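Long-range contacts in sialidase B (Streptococcus pneumoniae TIGR4, PDB 4XJA), which hydrolyses alpha-2,3-, alpha-2,6- and alpha-2,8-linked terminal sialic acids from oligosaccharides, glycoproteins and glycolipids: residues 579-584 with 634-639; 611-616 with 628-633; 228-233 with 639-644; 498-503 with 519-524. The protein carries 1 engineered substitution. One frame throughout, in Å; residues are numbered along the deposited sequence.

In the fold
All four contacts lie among the loops and strand ends of the six-bladed sialidase propeller and reach the bound inhibitor SFJ, but from different depths. Contacts 2 and 3 are buried, whereas contacts 1 and 4 are partly buried; contact 4 lies about 20 Å, centre to centre, from the middle of the chain. Contacts 1 and 3 draw on the same loop between strands 626-631 and 647-652, and contact 2 takes in the end of strand 626-631 itself. The chemistry follows the place: contacts 1 and 4 aim arginines at the ligand carboxylate, contact 2 pairs backbones and sets two slid-apart aromatic rings against each other, and contact 3 locks two loops together through a histidine.

Contact 1 of 4, residues 579-584 with 634-639; sequences SGRKGG and DSWSRN. With SFJ ((2R,3R,4R,5R,6R)-5-acetamido-2,3-difluoro-4-hydroxy-6-[(1R,2R)-1,2,3-trihydroxypropyl]tetrahydro-2H-pyran-2-carboxylic acid), chain F.
R581 is tied to the 634-639 loop by two hydrogen bonds, one from its backbone and one from its guanidinium. R581 N donates to D634 OD2 over 2.9 Å, coming from above the carboxylate plane. The other oxygen, D634 OD1, turns back on its own loop and accepts from W636 N and S637 N, an Asx turn and a wider Asx motif sharing one acceptor. Three backbone N-H groups therefore grip this carboxylate and fix its rotation. At the far end of the extended R581 chain, NH1 meets S635 OG at 3.0 Å, a bent bond with an N-H...O angle of 137°; the hydroxyl is also bonded to E631.

The ligand is held by a two-pronged pair of hydrogen bonds to its carboxylate. R581 NH1 reaches SFJ O1B at 2.9 Å, and R581 NH2 reaches SFJ O1A at the same length. Both N-H...O angles exceed 170°, so the two flat groups meet almost head-on. NH2 is further bonded to the carbonyl of G552.

Packing comes from W636. Its CE3 lies 3.5 Å above the plane of the R581 guanidinium, offset toward the rim, and the planes stand 70° apart, which excludes a parallel cation-pi stack. The indole edge continues toward the ligand, with W636 CZ3 3.8 Å from SFJ O1A, while Y551 stacks on the ring.

R207, R519 and R581 all bond to SFJ; such an arginine triad around the sialic acid carboxylate is the hallmark of sialidase active sites.

Contact 2 of 4, residues 611-616 with 628-633; sequences YGYAYS and VLFEKY. With SFJ ((2R,3R,4R,5R,6R)-5-acetamido-2,3-difluoro-4-hydroxy-6-[(1R,2R)-1,2,3-trihydroxypropyl]tetrahydro-2H-pyran-2-carboxylic acid), chain F.
Y615 and E631 run side by side and point the same way, with Y615 CB only 3.4 Å from E631 OE1. The same oxygen takes a hydrogen bond from Y615 N at 3.1 Å, the donor standing well above the carboxylate plane. Beyond this pair the phenol reaches the ligand, where Y615 OH lies 3.0 Å from SFJ C1 and sits so close to E503 OE1 that the detail of any bond there is doubtful. E631 is held in turn by a salt bridge from OE2 to R207 and a bond to the backbone N of I208, while OE1 also meets S635.

The next shell is backbone. A614 N donates to E631 O at 2.9 Å, and E631 N returns a bond to Y615 O with an N-H...O angle of 172°, so two successive residues sit opposite one. From there S616 and F630 form an antiparallel non-hydrogen-bonded pair, at the open end of the hairpin of strands 616-620 and 626-631. The chain leaves the strand through an inverse gamma turn centred on K632, and a water bridges G612 O to K632 NZ, which also forms a salt bridge with D607.

Farther out, Y613 lays its CE2 over one face of F630, 3.3 Å from CD2. The planes are within 27° of parallel, but the rings are slid apart, so overlap is slight. F630 CG sits between its backbone N and carbonyl carbon (chi1 64°), which brings the ring face against Y613 CE2; Y613 OH bonds to S573.

The site carries Y615, probably the nucleophile as in related family 33 sialidases, where tyrosine pairs with a glutamate, here E503.

Contact 3 of 4, residues 228-233 with 639-644; sequences GGTHDS and NELHLS. With SFJ ((2R,3R,4R,5R,6R)-5-acetamido-2,3-difluoro-4-hydroxy-6-[(1R,2R)-1,2,3-trihydroxypropyl]tetrahydro-2H-pyran-2-carboxylic acid), chain F; DMS (dimethyl sulfoxide), chain D.
T230 and H642 exchange two hydrogen bonds, each using a backbone N-H and a side-chain acceptor. T230 N donates to H642 ND1 at 3.0 Å, lying only 5° out of the imidazole plane, so ND1 acts as the acceptor. H642 N answers with a bond to T230 OG1, also 3.0 Å. With chi1 at 51°, OG1 sits between the backbone N and the carbonyl carbon of T230, facing H642 N. The other ring nitrogen, H642 NE2, is bonded to the carbonyl of K277, consistent with a proton on that side. The oxygen of K277 is shared with H231 NE2.

These bonds join loops about 400 residues apart: one follows strand 219-226 of the first propeller blade and carries D232, probably the proton acceptor, while the other links the last two strands of the final blade, so the contact joins the first blade to the last.

The two histidines form a T-shaped pair, the edge of H642 directed at the face of H231, with planes 78° apart and H642 CE1 3.3 Å from H231 NE2. G229 CA packs 3.3 Å from H642 ND1. S644 N donates to the oxygen of a dimethyl sulfoxide, probably from the crystallisation liquor, at 2.8 Å.

Contact 4 of 4, residues 498-503 with 519-524; sequences KNATAE and RTTTGK. With SFJ ((2R,3R,4R,5R,6R)-5-acetamido-2,3-difluoro-4-hydroxy-6-[(1R,2R)-1,2,3-trihydroxypropyl]tetrahydro-2H-pyran-2-carboxylic acid), chain F.
R519 runs alongside T501 and E503, and all three side chains point in the same direction. T501 covers one guanidinium face, its CB 3.7 Å above the plane and over the centre. E503 comes to the edge instead: its OE2 lies in the guanidinium plane and accepts from R519 NH1 at 2.9 Å, a salt bridge. The carboxylate is turned steeply against the guanidinium, with 71° between the planes, so NH1 meets OE2 from above the carboxylate and the pair is single-pronged, not a flat bidentate one. The other oxygen, OE1, faces the Y615 hydroxyl.

The arginine points at SFJ because its CG is anti to the backbone N (chi1 176°) and the chain stays extended to NE. NH1 and NH2 both reach the same oxygen, SFJ O1A, each at 3.1 Å, while NE is bonded to the carbonyl of Y551. R519 is probably a substrate-binding arginine of the sialidase pocket, as its grip on SFJ suggests, and E503 probably belongs to the active site. The two loops flank strands 504-510 and 513-518, the first hairpin of a four-stranded propeller blade.

At the base of the side chains R519 N donates to E503 O at 2.9 Å. R519 O is buried without a conventional partner in the model, but A502 CA makes a C-H...O contact to it at 3.3 Å, with an angle of 157° at the hydrogen. Successive inverse gamma turns at T501 and A502 shape the facing loop. Nearer the surface T521 CG2 touches A500 CB at 4.0 Å, and the T520 hydroxyl accepts from T522 N in an ST turn.

Contact 1 of 4, residues 579-584 with 634-639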
# COMPACT_ATOMS: atom_id res chain seq x y z
N SER A 579 -10.72 16.40 2.58
CA SER A 579 -10.15 16.76 1.28
C SER A 579 -9.45 15.62 0.54
O SER A 579 -9.71 15.39 -0.65
CB SER A 579 -9.15 17.92 1.46
OG SER A 579 -9.75 18.98 2.18
N GLY A 580 -8.57 14.90 1.24
CA GLY A 580 -7.85 13.80 0.63
C GLY A 580 -7.48 12.71 1.63
O GLY A 580 -8.01 12.70 2.75
N ARG A 581 -6.60 11.79 1.24
CA ARG A 581 -6.14 10.77 2.17
C ARG A 581 -4.87 11.29 2.82
O ARG A 581 -3.75 11.03 2.36
CB ARG A 581 -5.95 9.42 1.46
CG ARG A 581 -7.30 8.85 0.92
CD ARG A 581 -7.15 7.51 0.23
NE ARG A 581 -8.44 6.83 0.09
CZ ARG A 581 -8.64 5.75 -0.65
NH1 ARG A 581 -7.62 5.22 -1.33
NH2 ARG A 581 -9.84 5.19 -0.70
N LYS A 582 -5.07 12.07 3.87
CA LYS A 582 -3.97 12.71 4.60
C LYS A 582 -4.44 12.97 6.02
O LYS A 582 -5.60 12.70 6.35
CB LYS A 582 -3.57 14.02 3.91
CG LYS A 582 -4.74 14.98 3.63
CD LYS A 582 -4.28 16.13 2.72
CE LYS A 582 -5.37 17.17 2.55
NZ LYS A 582 -5.09 18.13 1.44
N GLY A 583 -3.56 13.50 6.85
CA GLY A 583 -3.91 13.78 8.23
C GLY A 583 -4.20 12.51 9.02
O GLY A 583 -5.24 12.40 9.67
N GLY A 584 -3.28 11.56 8.95
CA GLY A 584 -3.48 10.29 9.63
C GLY A 584 -3.59 10.44 11.14
O GLY A 584 -2.84 11.20 11.75
N ASP A 634 -1.17 9.67 -0.54
CA ASP A 634 -2.58 9.69 -0.91
C ASP A 634 -2.80 8.65 -2.01
O ASP A 634 -2.50 8.90 -3.19
CB ASP A 634 -2.99 11.08 -1.38
CG ASP A 634 -4.50 11.22 -1.52
OD1 ASP A 634 -5.15 10.27 -2.01
OD2 ASP A 634 -5.05 12.28 -1.15
N SER A 635 -3.32 7.49 -1.63
CA SER A 635 -3.53 6.41 -2.61
C SER A 635 -4.78 6.61 -3.48
O SER A 635 -5.10 5.76 -4.32
CB SER A 635 -3.56 5.04 -1.92
OG SER A 635 -4.61 4.97 -0.97
N TRP A 636 -5.47 7.73 -3.30
CA TRP A 636 -6.57 8.08 -4.20
C TRP A 636 -6.10 9.03 -5.29
O TRP A 636 -6.51 8.92 -6.45
CB TRP A 636 -7.71 8.77 -3.44
CG TRP A 636 -8.97 8.95 -4.25
CD1 TRP A 636 -9.36 10.07 -4.94
CD2 TRP A 636 -10.00 7.97 -4.45
NE1 TRP A 636 -10.57 9.85 -5.55
CE2 TRP A 636 -10.99 8.58 -5.26
CE3 TRP A 636 -10.19 6.66 -4.02
CZ2 TRP A 636 -12.15 7.90 -5.65
CZ3 TRP A 636 -11.34 5.99 -4.40
CH2 TRP A 636 -12.30 6.61 -5.21
N SER A 637 -5.25 9.98 -4.90
CA SER A 637 -4.74 11.02 -5.80
C SER A 637 -4.15 10.46 -7.08
O SER A 637 -3.33 9.53 -7.04
CB SER A 637 -3.68 11.88 -5.10
OG SER A 637 -3.10 12.83 -5.98
N ARG A 638 -4.55 11.03 -8.21
CA ARG A 638 -3.98 10.63 -9.50
C ARG A 638 -2.61 11.29 -9.70
O ARG A 638 -1.95 11.06 -10.71
CB ARG A 638 -4.93 10.97 -10.66
CG ARG A 638 -6.35 10.44 -10.46
CD ARG A 638 -6.36 8.93 -10.17
NE ARG A 638 -6.38 8.16 -11.41
CZ ARG A 638 -6.34 6.83 -11.47
NH1 ARG A 638 -6.26 6.11 -10.36
NH2 ARG A 638 -6.37 6.23 -12.66
N ASN A 639 -2.19 12.11 -8.75
CA ASN A 639 -0.83 12.65 -8.81
C ASN A 639 0.20 11.80 -8.06
O ASN A 639 1.41 12.00 -8.21
CB ASN A 639 -0.79 14.09 -8.30
CG ASN A 639 0.47 14.81 -8.74
OD1 ASN A 639 0.75 14.91 -9.94
ND2 ASN A 639 1.23 15.33 -7.77
C11 SFJ F . -11.38 -5.19 -4.96
C9 SFJ F . -13.40 0.70 -5.94
C10 SFJ F . -10.84 -3.77 -5.15
C1 SFJ F . -9.27 2.33 -2.77
C7 SFJ F . -11.25 -0.28 -5.58
C4 SFJ F . -8.73 -1.59 -3.01
C3 SFJ F . -8.19 -0.11 -3.07
C5 SFJ F . -9.79 -1.80 -4.11
C6 SFJ F . -10.88 -0.73 -4.10
C2 SFJ F . -9.40 0.96 -3.50
N5 SFJ F . -10.40 -3.12 -4.05
O10 SFJ F . -10.77 -3.31 -6.27
O9 SFJ F . -13.49 -0.12 -7.07
O1A SFJ F . -10.32 2.91 -2.44
O8 SFJ F . -11.91 1.99 -4.77
O7 SFJ F . -10.22 -0.35 -6.58
O4 SFJ F . -7.76 -2.55 -3.05
O6 SFJ F . -10.60 0.34 -3.26
FAI SFJ F . -7.38 -0.09 -3.77
FAJ SFJ F . -9.39 1.40 -4.68
O1B SFJ F . -8.11 2.73 -2.68
C8 SFJ F . -11.99 1.07 -5.81

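Contact 2 of 4, residues 611-616 with 628-633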
# COMPACT_ATOMS: atom_id res chain seq x y z
N TYR A 611 0.28 15.78 5.24
CA TYR A 611 1.04 14.64 4.73
C TYR A 611 0.14 13.41 4.57
O TYR A 611 -0.80 13.22 5.33
CB TYR A 611 2.23 14.32 5.63
CG TYR A 611 3.41 15.25 5.43
CD1 TYR A 611 3.27 16.47 4.77
CD2 TYR A 611 4.68 14.89 5.88
CE1 TYR A 611 4.37 17.32 4.57
CE2 TYR A 611 5.79 15.75 5.69
CZ TYR A 611 5.62 16.95 5.03
OH TYR A 611 6.69 17.80 4.83
N GLY A 612 0.45 12.58 3.57
CA GLY A 612 -0.43 11.50 3.16
C GLY A 612 -0.59 10.37 4.15
O GLY A 612 0.36 10.00 4.85
N TYR A 613 -1.81 9.83 4.21
CA TYR A 613 -2.11 8.67 5.05
C TYR A 613 -3.35 8.02 4.48
O TYR A 613 -4.41 8.66 4.41
CB TYR A 613 -2.36 9.12 6.49
CG TYR A 613 -2.44 8.00 7.52
CD1 TYR A 613 -3.64 7.36 7.81
CD2 TYR A 613 -1.31 7.61 8.22
CE1 TYR A 613 -3.70 6.34 8.78
CE2 TYR A 613 -1.36 6.60 9.17
CZ TYR A 613 -2.54 5.97 9.45
OH TYR A 613 -2.56 4.97 10.41
N ALA A 614 -3.24 6.77 4.04
CA ALA A 614 -4.40 6.12 3.44
C ALA A 614 -4.80 4.83 4.15
O ALA A 614 -5.21 4.87 5.31
CB ALA A 614 -4.19 5.89 1.94
N TYR A 615 -4.69 3.70 3.47
CA TYR A 615 -5.06 2.43 4.09
C TYR A 615 -4.06 2.13 5.20
O TYR A 615 -2.89 2.49 5.11
CB TYR A 615 -5.05 1.29 3.08
CG TYR A 615 -6.31 1.18 2.23
CD1 TYR A 615 -6.87 2.29 1.60
CD2 TYR A 615 -6.89 -0.06 2.00
CE1 TYR A 615 -8.01 2.17 0.79
CE2 TYR A 615 -8.02 -0.19 1.19
CZ TYR A 615 -8.57 0.92 0.58
OH TYR A 615 -9.68 0.76 -0.22
N SER A 616 -4.52 1.45 6.25
CA SER A 616 -3.67 1.23 7.42
C SER A 616 -4.03 -0.07 8.11
O SER A 616 -5.11 -0.62 7.93
CB SER A 616 -3.83 2.38 8.40
OG SER A 616 -5.16 2.46 8.88
N VAL A 628 1.77 -0.01 13.74
CA VAL A 628 0.97 0.56 12.66
C VAL A 628 1.72 0.40 11.35
O VAL A 628 2.84 0.89 11.21
CB VAL A 628 0.73 2.07 12.85
CG1 VAL A 628 -0.26 2.55 11.79
CG2 VAL A 628 0.20 2.40 14.27
N LEU A 629 1.11 -0.31 10.39
CA LEU A 629 1.67 -0.43 9.04
C LEU A 629 0.70 0.29 8.11
O LEU A 629 -0.48 -0.07 8.04
CB LEU A 629 1.82 -1.90 8.63
CG LEU A 629 2.42 -2.25 7.25
CD1 LEU A 629 3.85 -1.79 7.13
CD2 LEU A 629 2.33 -3.75 7.00
N PHE A 630 1.16 1.33 7.41
CA PHE A 630 0.23 2.21 6.69
C PHE A 630 0.78 2.75 5.38
O PHE A 630 2.00 2.88 5.20
CB PHE A 630 -0.21 3.38 7.59
CG PHE A 630 0.92 4.30 7.99
CD1 PHE A 630 1.77 3.96 9.03
CD2 PHE A 630 1.13 5.50 7.32
CE1 PHE A 630 2.81 4.80 9.40
CE2 PHE A 630 2.16 6.35 7.69
CZ PHE A 630 3.01 6.00 8.73
N GLU A 631 -0.13 3.06 4.47
CA GLU A 631 0.20 3.76 3.23
C GLU A 631 0.47 5.22 3.54
O GLU A 631 -0.46 5.99 3.80
CB GLU A 631 -0.96 3.63 2.23
CG GLU A 631 -1.17 2.19 1.74
CD GLU A 631 -2.43 2.00 0.92
OE1 GLU A 631 -3.24 2.95 0.79
OE2 GLU A 631 -2.62 0.87 0.41
N LYS A 632 1.75 5.61 3.51
CA LYS A 632 2.11 7.01 3.76
C LYS A 632 2.09 7.85 2.47
O LYS A 632 3.10 8.44 2.06
CB LYS A 632 3.47 7.14 4.46
CG LYS A 632 3.62 8.47 5.23
CD LYS A 632 5.07 8.74 5.66
CE LYS A 632 5.22 10.13 6.24
NZ LYS A 632 4.42 10.26 7.51
N TYR A 633 0.92 7.92 1.86
CA TYR A 633 0.71 8.76 0.68
C TYR A 633 -0.77 8.80 0.36
O TYR A 633 -1.54 8.05 0.95
CB TYR A 633 1.52 8.23 -0.52
CG TYR A 633 0.90 7.06 -1.25
CD1 TYR A 633 0.74 5.82 -0.64
CD2 TYR A 633 0.51 7.19 -2.58
CE1 TYR A 633 0.17 4.75 -1.34
CE2 TYR A 633 -0.04 6.13 -3.28
CZ TYR A 633 -0.20 4.92 -2.65
OH TYR A 633 -0.74 3.88 -3.37
C11 SFJ F . -11.38 -5.19 -4.96
C9 SFJ F . -13.40 0.70 -5.94
C10 SFJ F . -10.84 -3.77 -5.15
C1 SFJ F . -9.27 2.33 -2.77
C7 SFJ F . -11.25 -0.28 -5.58
C4 SFJ F . -8.73 -1.59 -3.01
C3 SFJ F . -8.19 -0.11 -3.07
C5 SFJ F . -9.79 -1.80 -4.11
C6 SFJ F . -10.88 -0.73 -4.10
C2 SFJ F . -9.40 0.96 -3.50
N5 SFJ F . -10.40 -3.12 -4.05
O10 SFJ F . -10.77 -3.31 -6.27
O9 SFJ F . -13.49 -0.12 -7.07
O1A SFJ F . -10.32 2.91 -2.44
O8 SFJ F . -11.91 1.99 -4.77
O7 SFJ F . -10.22 -0.35 -6.58
O4 SFJ F . -7.76 -2.55 -3.05
O6 SFJ F . -10.60 0.34 -3.26
FAI SFJ F . -7.38 -0.09 -3.77
FAJ SFJ F . -9.39 1.40 -4.68
O1B SFJ F . -8.11 2.73 -2.68
C8 SFJ F . -11.99 1.07 -5.81
O HOH W 1 1.62 10.51 7.18

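Contact 3 of 4, residues 228-233 with 639-644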
# COMPACT_ATOMS: atom_id res chain seq x y z
N GLY A 228 2.21 -4.02 -11.45
CA GLY A 228 1.96 -3.07 -12.53
C GLY A 228 1.60 -1.69 -12.00
O GLY A 228 0.50 -1.18 -12.24
N GLY A 229 2.54 -1.09 -11.29
CA GLY A 229 2.27 0.15 -10.58
C GLY A 229 1.33 -0.11 -9.41
O GLY A 229 1.15 -1.26 -9.01
N THR A 230 0.74 0.94 -8.85
CA THR A 230 -0.12 0.78 -7.67
C THR A 230 -1.59 0.51 -8.00
O THR A 230 -2.42 0.48 -7.10
CB THR A 230 -0.04 2.00 -6.76
OG1 THR A 230 -0.24 3.19 -7.53
CG2 THR A 230 1.33 2.06 -6.07
N HIS A 231 -1.90 0.33 -9.28
CA HIS A 231 -3.27 0.12 -9.75
C HIS A 231 -3.93 -1.09 -9.09
O HIS A 231 -3.27 -2.12 -8.90
CB HIS A 231 -3.25 -0.16 -11.26
CG HIS A 231 -2.83 1.00 -12.10
ND1 HIS A 231 -3.39 2.27 -11.99
CD2 HIS A 231 -1.92 1.09 -13.11
CE1 HIS A 231 -2.83 3.07 -12.87
NE2 HIS A 231 -1.94 2.39 -13.56
N ASP A 232 -5.22 -1.00 -8.79
CA ASP A 232 -5.98 -2.19 -8.39
C ASP A 232 -6.18 -3.07 -9.62
O ASP A 232 -5.90 -2.64 -10.74
CB ASP A 232 -7.34 -1.81 -7.78
CG ASP A 232 -8.16 -0.91 -8.69
OD1 ASP A 232 -7.58 0.02 -9.29
OD2 ASP A 232 -9.38 -1.13 -8.82
N SER A 233 -6.66 -4.29 -9.40
CA SER A 233 -6.98 -5.19 -10.51
C SER A 233 -7.94 -4.47 -11.45
O SER A 233 -8.78 -3.70 -10.97
CB SER A 233 -7.62 -6.47 -9.97
OG SER A 233 -6.78 -7.07 -8.99
N ASN A 639 -2.19 12.11 -8.75
CA ASN A 639 -0.83 12.65 -8.81
C ASN A 639 0.20 11.80 -8.06
O ASN A 639 1.41 12.00 -8.21
CB ASN A 639 -0.79 14.09 -8.30
CG ASN A 639 0.47 14.81 -8.74
OD1 ASN A 639 0.75 14.91 -9.94
ND2 ASN A 639 1.23 15.33 -7.77
N GLU A 640 -0.28 10.85 -7.25
CA GLU A 640 0.60 10.08 -6.36
C GLU A 640 0.59 8.58 -6.66
O GLU A 640 0.84 7.75 -5.77
CB GLU A 640 0.28 10.38 -4.88
CG GLU A 640 0.21 11.88 -4.57
CD GLU A 640 0.46 12.23 -3.10
OE1 GLU A 640 0.48 11.33 -2.24
OE2 GLU A 640 0.66 13.44 -2.81
N LEU A 641 0.31 8.23 -7.91
CA LEU A 641 0.37 6.85 -8.37
C LEU A 641 1.82 6.35 -8.44
O LEU A 641 2.75 7.12 -8.69
CB LEU A 641 -0.24 6.72 -9.76
CG LEU A 641 -1.69 7.13 -9.96
CD1 LEU A 641 -2.07 7.07 -11.43
CD2 LEU A 641 -2.62 6.24 -9.14
N HIS A 642 2.00 5.05 -8.23
CA HIS A 642 3.26 4.39 -8.54
C HIS A 642 4.44 4.96 -7.76
O HIS A 642 5.46 5.32 -8.34
CB HIS A 642 3.53 4.44 -10.05
CG HIS A 642 2.32 4.25 -10.89
ND1 HIS A 642 1.34 3.30 -10.60
CD2 HIS A 642 1.87 4.90 -11.99
CE1 HIS A 642 0.39 3.37 -11.48
NE2 HIS A 642 0.67 4.33 -12.36
N LEU A 643 4.29 5.03 -6.44
CA LEU A 643 5.39 5.44 -5.56
C LEU A 643 5.93 4.21 -4.84
O LEU A 643 5.15 3.35 -4.39
CB LEU A 643 4.91 6.44 -4.52
CG LEU A 643 4.14 7.66 -5.01
CD1 LEU A 643 3.74 8.55 -3.81
CD2 LEU A 643 4.99 8.44 -5.99
N SER A 644 7.25 4.13 -4.68
CA SER A 644 7.85 2.99 -4.01
C SER A 644 8.18 3.29 -2.55
O SER A 644 8.56 4.40 -2.21
CB SER A 644 9.10 2.53 -4.75
OG SER A 644 8.74 1.95 -5.99
C11 SFJ F . -11.38 -5.19 -4.96
C9 SFJ F . -13.40 0.70 -5.94
C10 SFJ F . -10.84 -3.77 -5.15
C1 SFJ F . -9.27 2.33 -2.77
C7 SFJ F . -11.25 -0.28 -5.58
C4 SFJ F . -8.73 -1.59 -3.01
C3 SFJ F . -8.19 -0.11 -3.07
C5 SFJ F . -9.79 -1.80 -4.11
C6 SFJ F . -10.88 -0.73 -4.10
C2 SFJ F . -9.40 0.96 -3.50
N5 SFJ F . -10.40 -3.12 -4.05
O10 SFJ F . -10.77 -3.31 -6.27
O9 SFJ F . -13.49 -0.12 -7.07
O1A SFJ F . -10.32 2.91 -2.44
O8 SFJ F . -11.91 1.99 -4.77
O7 SFJ F . -10.22 -0.35 -6.58
O4 SFJ F . -7.76 -2.55 -3.05
O6 SFJ F . -10.60 0.34 -3.26
FAI SFJ F . -7.38 -0.09 -3.77
FAJ SFJ F . -9.39 1.40 -4.68
O1B SFJ F . -8.11 2.73 -2.68
C8 SFJ F . -11.99 1.07 -5.81
S DMS D . 9.70 5.90 -7.27
O DMS D . 9.02 5.84 -5.93
C1 DMS D . 11.37 5.24 -7.05
C2 DMS D . 9.01 4.58 -8.30

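Contact 4 of 4, residues 498-503 with 519-524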
# COMPACT_ATOMS: atom_id res chain seq x y z
N LYS A 498 -25.97 2.56 -1.67
CA LYS A 498 -25.66 1.66 -2.76
C LYS A 498 -24.30 2.10 -3.26
O LYS A 498 -23.89 3.24 -3.00
CB LYS A 498 -26.70 1.75 -3.88
CG LYS A 498 -28.13 1.48 -3.44
CD LYS A 498 -29.02 1.16 -4.64
CE LYS A 498 -30.50 1.25 -4.29
NZ LYS A 498 -31.34 0.92 -5.48
N ASN A 499 -23.59 1.21 -3.94
CA ASN A 499 -22.32 1.56 -4.59
C ASN A 499 -21.22 2.02 -3.63
O ASN A 499 -20.34 2.80 -4.00
CB ASN A 499 -22.56 2.62 -5.67
CG ASN A 499 -23.63 2.20 -6.66
OD1 ASN A 499 -23.91 1.01 -6.80
ND2 ASN A 499 -24.21 3.17 -7.36
N ALA A 500 -21.26 1.53 -2.39
CA ALA A 500 -20.26 1.92 -1.41
C ALA A 500 -19.11 0.92 -1.36
O ALA A 500 -19.33 -0.29 -1.44
CB ALA A 500 -20.89 2.07 -0.03
N THR A 501 -17.89 1.43 -1.23
CA THR A 501 -16.74 0.58 -0.92
C THR A 501 -16.74 0.45 0.60
O THR A 501 -15.98 1.12 1.30
CB THR A 501 -15.45 1.23 -1.45
OG1 THR A 501 -15.61 1.50 -2.85
CG2 THR A 501 -14.25 0.30 -1.28
N ALA A 502 -17.62 -0.42 1.12
CA ALA A 502 -17.93 -0.42 2.55
C ALA A 502 -16.95 -1.30 3.31
O ALA A 502 -17.36 -2.29 3.95
CB ALA A 502 -19.36 -0.88 2.79
N GLU A 503 -15.68 -0.94 3.25
CA GLU A 503 -14.62 -1.69 3.93
C GLU A 503 -14.84 -1.58 5.44
O GLU A 503 -14.93 -0.47 5.99
CB GLU A 503 -13.24 -1.17 3.51
CG GLU A 503 -12.91 -1.44 2.02
CD GLU A 503 -11.83 -0.53 1.47
OE1 GLU A 503 -11.16 -0.89 0.46
OE2 GLU A 503 -11.64 0.57 2.04
N ARG A 519 -16.23 2.12 6.24
CA ARG A 519 -16.16 3.20 5.26
C ARG A 519 -17.50 3.38 4.57
O ARG A 519 -18.20 2.40 4.28
CB ARG A 519 -15.09 2.84 4.21
CG ARG A 519 -14.92 3.79 3.03
CD ARG A 519 -13.87 3.20 2.09
NE ARG A 519 -13.80 3.87 0.79
CZ ARG A 519 -12.88 3.60 -0.12
NH1 ARG A 519 -11.95 2.69 0.13
NH2 ARG A 519 -12.89 4.25 -1.28
N THR A 520 -17.87 4.62 4.29
CA THR A 520 -19.13 4.92 3.62
C THR A 520 -18.91 5.92 2.49
O THR A 520 -17.78 6.20 2.08
CB THR A 520 -20.16 5.55 4.58
OG1 THR A 520 -19.78 6.91 4.83
CG2 THR A 520 -20.23 4.78 5.91
N THR A 521 -20.00 6.50 2.02
CA THR A 521 -19.96 7.51 0.97
C THR A 521 -20.45 8.84 1.52
O THR A 521 -20.80 9.73 0.75
CB THR A 521 -20.86 7.12 -0.20
OG1 THR A 521 -22.15 6.76 0.31
CG2 THR A 521 -20.28 5.93 -0.95
N THR A 522 -20.50 8.97 2.84
CA THR A 522 -21.09 10.15 3.47
C THR A 522 -20.09 11.13 4.07
O THR A 522 -20.49 12.16 4.59
CB THR A 522 -22.07 9.79 4.62
OG1 THR A 522 -21.35 9.21 5.71
CG2 THR A 522 -23.15 8.84 4.13
N GLY A 523 -18.81 10.78 4.02
CA GLY A 523 -17.80 11.59 4.68
C GLY A 523 -17.64 11.26 6.16
O GLY A 523 -16.82 11.88 6.86
N LYS A 524 -18.43 10.31 6.66
CA LYS A 524 -18.31 9.88 8.05
C LYS A 524 -18.13 8.37 8.16
O LYS A 524 -18.71 7.61 7.38
CB LYS A 524 -19.54 10.30 8.86
CG LYS A 524 -19.74 11.81 8.97
CD LYS A 524 -21.02 12.15 9.73
CE LYS A 524 -20.78 12.25 11.23
NZ LYS A 524 -22.00 12.66 12.00
C11 SFJ F . -11.38 -5.19 -4.96
C9 SFJ F . -13.40 0.70 -5.94
C10 SFJ F . -10.84 -3.77 -5.15
C1 SFJ F . -9.27 2.33 -2.77
C7 SFJ F . -11.25 -0.28 -5.58
C4 SFJ F . -8.73 -1.59 -3.01
C3 SFJ F . -8.19 -0.11 -3.07
C5 SFJ F . -9.79 -1.80 -4.11
C6 SFJ F . -10.88 -0.73 -4.10
C2 SFJ F . -9.40 0.96 -3.50
N5 SFJ F . -10.40 -3.12 -4.05
O10 SFJ F . -10.77 -3.31 -6.27
O9 SFJ F . -13.49 -0.12 -7.07
O1A SFJ F . -10.32 2.91 -2.44
O8 SFJ F . -11.91 1.99 -4.77
O7 SFJ F . -10.22 -0.35 -6.58
O4 SFJ F . -7.76 -2.55 -3.05
O6 SFJ F . -10.60 0.34 -3.26
FAI SFJ F . -7.38 -0.09 -3.77
FAJ SFJ F . -9.39 1.40 -4.68
O1B SFJ F . -8.11 2.73 -2.68
C8 SFJ F . -11.99 1.07 -5.81